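Long-range contacts in LamCAT (Aquimarina, PDB 6JH5), which probably hydrolyses laminarin, a beta-1,3-glucan storage polysaccharide, as a laminarinase of glycoside hydrolase family 16: residues A[164-169]-A[180-184]; A[87-91]-A[153-157]; A[54-58]-A[216-220]. All blocks are in the same frame, centred on the assembly; numbering follows the deposited sequence.

All three contacts belong to the antiparallel beta architecture of a family 16 glycoside hydrolase, and none touches another. Contact 3 and contact 1 lie on opposite sides of the chain's centre, with their own centres about 38 Å apart. Contact 2 falls between, about 28 Å from contact 1 and 16 Å from contact 3, centre to centre. Along the chain contact 3 spans the widest interval, from strand 50-60 to the approach to strand 221-232, and the other two fall within that interval, contact 2 closing before contact 1 opens. Strand 158-164 follows segment 153-157 and runs into segment 164-169, while strand 81-88 pairs with both 158-164 and 221-232, so paired strands tie all three sites together.

Contact 1: A[164-169]-A[180-184]; sequences WDASVI and EASIA
OD1 of Asp165, a residue whose carbonyl O touches Ile183 CD1 at 3.4 Å, is gripped by two backbone N-H groups of the turn that follows. Val168 N meets Asp165 OD1 nearly along the C-O axis at 2.9 Å, whereas Ser167 N arrives from above the carboxylate plane, 46° out of it. This is an Asx turn extended to an Asx motif, and it shapes the bend into strand 168-173. Across the gap Ser167 O accepts from Ile183 N at 3.0 Å, and Ser182 OG takes Ala184 N in an ST turn. Both turns lie at the open end of the antiparallel hairpin of strands 168-173 and 176-182, part of the family 16 beta-sandwich. Ile169 and Ala181 are its hydrogen-bonded pair, bonded both ways; Val168 and Ser182 form the adjacent non-hydrogen-bonded pair. Val168 CG2 presses on Glu180 CG at 3.4 Å. Ile183 CG1 lies between the backbone N and the carbonyl carbon (chi1 61°), which sends CD1 across to the edge of the Trp164 ring, 3.8 Å from Trp164 NE1. With an alanine in place of Ile183, that indole edge and the Ile169 CD1 methyl, which Ile183 CG2 meets, would probably be left without their apolar partner. Trp164 NE1 itself donates to Phe193 O, and Ile183 also packs on Phe193 and Thr190.

Contact 2: A[87-91]-A[153-157]; sequences IAMPS and SVTSY
Ala88 points its methyl at one face of the Tyr157 ring: CB stands 3.7 Å above the ring plane, displaced toward the rim. This is a CH-pi contact, 21° off the ring normal, and the nearest ring atom is Tyr157 CD1. With CG anti to the carbonyl carbon (chi1 -66°), the ring lies across the Ala88 methyl; its far end is held where Tyr157 OH bonds to Asn50 OD1, while Arg86 makes a cation-pi contact with the same ring. A second pairing lies further along, where Met89 and Val154 cross obliquely and Met89 CG meets Val154 CG2 at 3.7 Å; His122 packs against both. Beyond them Thr155 CG2 reaches Met89 O at 3.3 Å, and Ser91 CB rests near the same methyl and Val154 CG2.

What brings these side chains together is a type I turn, Ser153 to Ser156, laid against the end of strand 81-88 just before strand 158-164 starts its antiparallel pairing with that strand. Met89 N donates to Val154 O at 3.0 Å, almost straight at 174°. Two CA-H groups approach the carbonyls as well, Thr155 CA lying 3.2 Å from Met89 O and Tyr157 CA pointing at Ile87 O. A water sits between Ile87 O and Val154 O, 2.8 Å from each. The Val154 carbonyl thus takes the single direct hydrogen bond across the contact and has the water close by, and the remaining meetings are weak CA-H...O approaches and apolar or CH-pi packing.

Contact 3: A[54-58]-A[216-220]; sequences TAKRE and NNAFP
Segment 54-58 is extended strand, while 216-220 belongs to the connection that leads into strand 221-232 and comes alongside at Lys56 and Pro220, whose CA atoms are 4.8 Å apart. No hydrogen bond joins the two segments; instead Pro220 CA lies 3.5 Å from Ala55 O in a CA-H...O contact. The peptide before Pro220 is cis, and the following residue, Ala221, takes up regular backbone bonding with Ala55. Strand 221-232, which starts there, runs antiparallel to strand 50-60 in the family 16 beta-sandwich.

Phe219 points its side chain at the strand, with CG anti to the carbonyl carbon. One edge of its ring meets the Ala55 backbone, CD2 coming to 3.6 Å from Ala55 O. CE2 of the same ring lies 4.0 Å from Ala55 CB. Around the ring, Phe92 packs edge-to-face and Ile205 of strand 197-205 adds an apolar contact. Arg57 crosses the phenylalanine at about a right angle, its CG 3.8 Å from Phe219 CG. The guanidinium plane is turned 64° from the ring. The arginine chain bends at chi3 (78°), carrying the guanidinium past the ring to Asn216, whose CB sits 3.8 Å above one guanidinium face, offset toward the rim. The amide plane of Asn216 is tilted 33° to that group, and its OD1 is engaged by Tyr65 OH. At the other end Thr54 CG2 and Pro220 CB lie side by side, 3.9 Å apart, with their side chains pointing the same way.

Contact 1: A[164-169]-A[180-184]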
loop_
_atom_site.group_PDB
_atom_site.type_symbol
_atom_site.label_atom_id
_atom_site.label_comp_id
_atom_site.label_asym_id
_atom_site.label_seq_id
_atom_site.Cartn_x
_atom_site.Cartn_y
_atom_site.Cartn_z
ATOM N N TRP A 164 8.665 -8.858 -9.170
ATOM C CA TRP A 164 9.799 -8.899 -8.233
ATOM C C TRP A 164 10.487 -10.254 -8.342
ATOM O O TRP A 164 9.836 -11.234 -8.287
ATOM C CB TRP A 164 9.203 -8.641 -6.854
ATOM C CG TRP A 164 10.009 -8.919 -5.630
ATOM C CD1 TRP A 164 11.346 -8.772 -5.428
ATOM C CD2 TRP A 164 9.463 -9.345 -4.379
ATOM N NE1 TRP A 164 11.664 -9.082 -4.139
ATOM C CE2 TRP A 164 10.533 -9.454 -3.482
ATOM C CE3 TRP A 164 8.177 -9.654 -3.945
ATOM C CZ2 TRP A 164 10.338 -9.863 -2.171
ATOM C CZ3 TRP A 164 7.993 -10.061 -2.657
ATOM C CH2 TRP A 164 9.062 -10.170 -1.786
ATOM N N ASP A 165 11.783 -10.215 -8.518
ATOM C CA ASP A 165 12.596 -11.445 -8.541
ATOM C C ASP A 165 13.885 -11.173 -7.771
ATOM O O ASP A 165 14.046 -10.145 -7.230
ATOM C CB ASP A 165 12.759 -12.048 -9.934
ATOM C CG ASP A 165 13.711 -11.326 -10.870
ATOM O OD1 ASP A 165 14.380 -10.429 -10.437
ATOM O OD2 ASP A 165 13.713 -11.681 -12.037
ATOM N N ALA A 166 14.799 -12.128 -7.815
ATOM C CA ALA A 166 16.067 -12.011 -7.067
ATOM C C ALA A 166 16.947 -10.888 -7.620
ATOM O O ALA A 166 17.864 -10.522 -6.942
ATOM C CB ALA A 166 16.804 -13.325 -7.121
ATOM N N SER A 167 16.665 -10.425 -8.831
ATOM C CA SER A 167 17.485 -9.370 -9.475
ATOM C C SER A 167 16.837 -8.000 -9.441
ATOM O O SER A 167 17.559 -7.056 -9.474
ATOM C CB SER A 167 17.686 -9.656 -10.929
ATOM O OG SER A 167 18.480 -10.791 -11.123
ATOM N N VAL A 168 15.521 -7.952 -9.482
ATOM C CA VAL A 168 14.916 -6.614 -9.685
ATOM C C VAL A 168 13.474 -6.512 -9.182
ATOM O O VAL A 168 12.851 -7.494 -8.968
ATOM C CB VAL A 168 14.926 -6.388 -11.202
ATOM C CG1 VAL A 168 13.855 -7.224 -11.888
ATOM C CG2 VAL A 168 14.814 -4.943 -11.595
ATOM N N ILE A 169 13.057 -5.276 -8.966
ATOM C CA ILE A 169 11.635 -4.956 -8.729
ATOM C C ILE A 169 11.264 -3.974 -9.835
ATOM O O ILE A 169 11.999 -3.070 -10.066
ATOM C CB ILE A 169 11.386 -4.337 -7.349
ATOM C CG1 ILE A 169 11.826 -5.296 -6.248
ATOM C CG2 ILE A 169 9.913 -3.961 -7.225
ATOM C CD1 ILE A 169 11.914 -4.658 -4.897
ATOM N N GLU A 180 11.986 1.023 -11.633
ATOM C CA GLU A 180 12.720 -0.254 -11.554
ATOM C C GLU A 180 13.849 -0.078 -10.548
ATOM O O GLU A 180 14.422 0.967 -10.519
ATOM C CB GLU A 180 13.256 -0.644 -12.933
ATOM C CG GLU A 180 14.042 -1.931 -12.949
ATOM C CD GLU A 180 14.413 -2.401 -14.348
ATOM O OE1 GLU A 180 13.663 -2.126 -15.249
ATOM O OE2 GLU A 180 15.425 -3.045 -14.491
ATOM N N ALA A 181 14.086 -1.098 -9.748
ATOM C CA ALA A 181 15.191 -1.017 -8.783
ATOM C C ALA A 181 15.938 -2.348 -8.796
ATOM O O ALA A 181 15.318 -3.356 -8.640
ATOM C CB ALA A 181 14.650 -0.722 -7.411
ATOM N N SER A 182 17.245 -2.284 -8.956
ATOM C CA SER A 182 18.030 -3.531 -8.865
ATOM C C SER A 182 18.214 -3.927 -7.397
ATOM O O SER A 182 18.488 -3.070 -6.568
ATOM C CB SER A 182 19.367 -3.404 -9.531
ATOM O OG SER A 182 20.080 -4.609 -9.383
ATOM N N ILE A 183 17.982 -5.208 -7.135
ATOM C CA ILE A 183 18.288 -5.807 -5.815
ATOM C C ILE A 183 19.287 -6.950 -6.031
ATOM O O ILE A 183 19.504 -7.700 -5.139
ATOM C CB ILE A 183 17.016 -6.254 -5.075
ATOM C CG1 ILE A 183 16.226 -7.315 -5.831
ATOM C CG2 ILE A 183 16.135 -5.063 -4.739
ATOM C CD1 ILE A 183 15.119 -7.894 -4.985
ATOM N N ALA A 184 19.894 -6.971 -7.204
ATOM C CA ALA A 184 20.809 -8.072 -7.584
ATOM C C ALA A 184 22.002 -8.106 -6.640
ATOM O O ALA A 184 22.614 -7.109 -6.469
ATOM C CB ALA A 184 21.280 -7.854 -8.986
#

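Contact 2: A[87-91]-A[153-157]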
loop_
_atom_site.group_PDB
_atom_site.type_symbol
_atom_site.label_atom_id
_atom_site.label_comp_id
_atom_site.label_asym_id
_atom_site.label_seq_id
_atom_site.Cartn_x
_atom_site.Cartn_y
_atom_site.Cartn_z
ATOM N N ILE A 87 -7.545 -0.924 -8.559
ATOM C CA ILE A 87 -7.996 0.061 -7.547
ATOM C C ILE A 87 -8.499 1.345 -8.198
ATOM O O ILE A 87 -7.903 1.762 -9.136
ATOM C CB ILE A 87 -6.781 0.423 -6.680
ATOM C CG1 ILE A 87 -6.146 -0.829 -6.083
ATOM C CG2 ILE A 87 -7.133 1.421 -5.593
ATOM C CD1 ILE A 87 -4.914 -0.522 -5.250
ATOM N N ALA A 88 -9.572 1.869 -7.625
ATOM C CA ALA A 88 -10.137 3.188 -7.940
ATOM C C ALA A 88 -10.054 3.952 -6.621
ATOM O O ALA A 88 -10.465 3.441 -5.650
ATOM C CB ALA A 88 -11.553 3.080 -8.457
ATOM N N MET A 89 -9.465 5.132 -6.638
ATOM C CA MET A 89 -9.281 5.815 -5.348
ATOM C C MET A 89 -9.769 7.254 -5.424
ATOM O O MET A 89 -9.802 7.799 -6.477
ATOM C CB MET A 89 -7.799 5.798 -4.951
ATOM C CG MET A 89 -6.929 6.681 -5.809
ATOM S SD MET A 89 -5.183 6.185 -5.675
ATOM C CE MET A 89 -5.091 4.851 -6.868
ATOM N N PRO A 90 -10.087 7.881 -4.290
ATOM C CA PRO A 90 -10.517 9.263 -4.296
ATOM C C PRO A 90 -9.320 10.189 -4.551
ATOM O O PRO A 90 -8.223 9.816 -4.407
ATOM C CB PRO A 90 -11.042 9.547 -2.889
ATOM C CG PRO A 90 -10.836 8.299 -2.113
ATOM C CD PRO A 90 -10.034 7.325 -2.952
ATOM N N SER A 91 -9.634 11.413 -4.927
ATOM C CA SER A 91 -8.607 12.435 -5.187
ATOM C C SER A 91 -9.072 13.707 -4.477
ATOM O O SER A 91 -9.999 14.322 -4.917
ATOM C CB SER A 91 -8.472 12.612 -6.674
ATOM O OG SER A 91 -7.564 13.644 -6.994
ATOM N N SER A 153 -6.857 10.041 -14.242
ATOM C CA SER A 153 -8.071 9.654 -13.526
ATOM C C SER A 153 -7.767 8.541 -12.520
ATOM O O SER A 153 -8.124 7.424 -12.750
ATOM C CB SER A 153 -9.063 9.238 -14.547
ATOM O OG SER A 153 -10.268 8.901 -13.937
ATOM N N VAL A 154 -7.250 8.908 -11.351
ATOM C CA VAL A 154 -7.001 7.884 -10.298
ATOM C C VAL A 154 -8.337 7.407 -9.724
ATOM O O VAL A 154 -8.347 6.382 -9.100
ATOM C CB VAL A 154 -6.048 8.335 -9.178
ATOM C CG1 VAL A 154 -4.700 8.747 -9.739
ATOM C CG2 VAL A 154 -6.650 9.422 -8.307
ATOM N N THR A 155 -9.403 8.179 -9.966
ATOM C CA THR A 155 -10.770 7.858 -9.511
ATOM C C THR A 155 -11.355 6.708 -10.340
ATOM O O THR A 155 -12.365 6.209 -9.955
ATOM C CB THR A 155 -11.643 9.111 -9.506
ATOM O OG1 THR A 155 -11.454 9.688 -10.787
ATOM C CG2 THR A 155 -11.198 10.096 -8.450
ATOM N N SER A 156 -10.790 6.444 -11.509
ATOM C CA SER A 156 -11.202 5.275 -12.318
ATOM C C SER A 156 -10.344 4.081 -11.902
ATOM O O SER A 156 -9.304 4.280 -11.342
ATOM C CB SER A 156 -11.064 5.502 -13.795
ATOM O OG SER A 156 -11.903 6.546 -14.218
ATOM N N TYR A 157 -10.787 2.883 -12.227
ATOM C CA TYR A 157 -9.939 1.724 -11.882
ATOM C C TYR A 157 -8.714 1.697 -12.787
ATOM O O TYR A 157 -8.815 1.869 -13.962
ATOM C CB TYR A 157 -10.640 0.387 -12.099
ATOM C CG TYR A 157 -11.817 0.136 -11.203
ATOM C CD1 TYR A 157 -11.676 -0.346 -9.920
ATOM C CD2 TYR A 157 -13.090 0.364 -11.673
ATOM C CE1 TYR A 157 -12.780 -0.589 -9.126
ATOM C CE2 TYR A 157 -14.202 0.143 -10.893
ATOM C CZ TYR A 157 -14.049 -0.344 -9.616
ATOM O OH TYR A 157 -15.182 -0.542 -8.892
HETATM O O HOH W 1 -6.688 4.242 -9.736
#

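Contact 3: A[54-58]-A[216-220]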
loop_
_atom_site.group_PDB
_atom_site.type_symbol
_atom_site.label_atom_id
_atom_site.label_comp_id
_atom_site.label_asym_id
_atom_site.label_seq_id
_atom_site.Cartn_x
_atom_site.Cartn_y
_atom_site.Cartn_z
ATOM N N THR A 54 -13.665 3.090 3.372
ATOM C CA THR A 54 -14.303 4.416 3.428
ATOM C C THR A 54 -13.613 5.256 4.489
ATOM O O THR A 54 -13.497 4.784 5.569
ATOM C CB THR A 54 -15.781 4.271 3.811
ATOM O OG1 THR A 54 -16.401 3.421 2.868
ATOM C CG2 THR A 54 -16.516 5.594 3.855
ATOM N N ALA A 55 -13.144 6.438 4.108
ATOM C CA ALA A 55 -12.604 7.368 5.112
ATOM C C ALA A 55 -13.754 8.288 5.515
ATOM O O ALA A 55 -14.490 8.698 4.661
ATOM C CB ALA A 55 -11.436 8.147 4.571
ATOM N N LYS A 56 -13.880 8.550 6.805
ATOM C CA LYS A 56 -15.018 9.364 7.286
ATOM C C LYS A 56 -14.574 10.461 8.249
ATOM O O LYS A 56 -13.562 10.337 8.853
ATOM C CB LYS A 56 -15.971 8.466 8.083
ATOM C CG LYS A 56 -16.590 7.335 7.285
ATOM C CD LYS A 56 -17.522 6.477 8.099
ATOM C CE LYS A 56 -18.151 5.385 7.258
ATOM N NZ LYS A 56 -18.596 4.242 8.092
ATOM N N ARG A 57 -15.396 11.493 8.356
ATOM C CA ARG A 57 -15.178 12.532 9.378
ATOM C C ARG A 57 -15.976 12.055 10.572
ATOM O O ARG A 57 -17.177 12.107 10.530
ATOM C CB ARG A 57 -15.780 13.854 8.938
ATOM C CG ARG A 57 -14.800 14.676 8.141
ATOM C CD ARG A 57 -15.420 15.938 7.637
ATOM N NE ARG A 57 -15.481 16.883 8.722
ATOM C CZ ARG A 57 -16.376 17.842 8.816
ATOM N NH1 ARG A 57 -17.294 17.989 7.877
ATOM N NH2 ARG A 57 -16.345 18.666 9.840
ATOM N N GLU A 58 -15.276 11.542 11.551
ATOM C CA GLU A 58 -15.948 10.930 12.705
ATOM C C GLU A 58 -14.993 11.092 13.880
ATOM O O GLU A 58 -13.808 10.938 13.677
ATOM C CB GLU A 58 -16.235 9.503 12.230
ATOM C CG GLU A 58 -16.145 8.415 13.246
ATOM C CD GLU A 58 -16.681 7.098 12.711
ATOM O OE1 GLU A 58 -17.434 6.460 13.439
ATOM O OE2 GLU A 58 -16.349 6.728 11.621
ATOM N N ASN A 216 -12.408 18.832 3.865
ATOM C CA ASN A 216 -13.440 18.205 4.727
ATOM C C ASN A 216 -14.737 17.990 3.963
ATOM O O ASN A 216 -15.586 17.310 4.456
ATOM C CB ASN A 216 -13.627 18.954 6.036
ATOM C CG ASN A 216 -12.431 18.757 6.935
ATOM O OD1 ASN A 216 -11.948 17.663 7.082
ATOM N ND2 ASN A 216 -11.922 19.845 7.463
ATOM N N ASN A 217 -14.804 18.511 2.753
ATOM C CA ASN A 217 -16.016 18.326 1.929
ATOM C C ASN A 217 -15.844 17.105 1.025
ATOM O O ASN A 217 -16.695 16.877 0.206
ATOM C CB ASN A 217 -16.353 19.574 1.122
ATOM C CG ASN A 217 -16.954 20.661 1.977
ATOM O OD1 ASN A 217 -16.507 21.793 1.959
ATOM N ND2 ASN A 217 -17.941 20.317 2.749
ATOM N N ALA A 218 -14.757 16.365 1.213
ATOM C CA ALA A 218 -14.526 15.145 0.416
ATOM C C ALA A 218 -14.945 13.891 1.203
ATOM O O ALA A 218 -14.717 12.813 0.728
ATOM C CB ALA A 218 -13.078 15.089 0.030
ATOM N N PHE A 219 -15.564 14.067 2.364
ATOM C CA PHE A 219 -15.968 12.931 3.225
ATOM C C PHE A 219 -17.470 12.703 3.127
ATOM O O PHE A 219 -18.184 13.659 3.130
ATOM C CB PHE A 219 -15.503 13.156 4.663
ATOM C CG PHE A 219 -14.006 13.198 4.780
ATOM C CD1 PHE A 219 -13.311 14.377 4.648
ATOM C CD2 PHE A 219 -13.295 12.044 5.006
ATOM C CE1 PHE A 219 -11.933 14.398 4.730
ATOM C CE2 PHE A 219 -11.917 12.067 5.093
ATOM C CZ PHE A 219 -11.239 13.245 4.962
ATOM N N PRO A 220 -17.959 11.453 3.077
ATOM C CA PRO A 220 -17.124 10.248 3.060
ATOM C C PRO A 220 -16.415 9.957 1.729
ATOM O O PRO A 220 -16.932 10.245 0.715
ATOM C CB PRO A 220 -18.133 9.145 3.406
ATOM C CG PRO A 220 -19.399 9.648 2.784
ATOM C CD PRO A 220 -19.374 11.128 3.107
#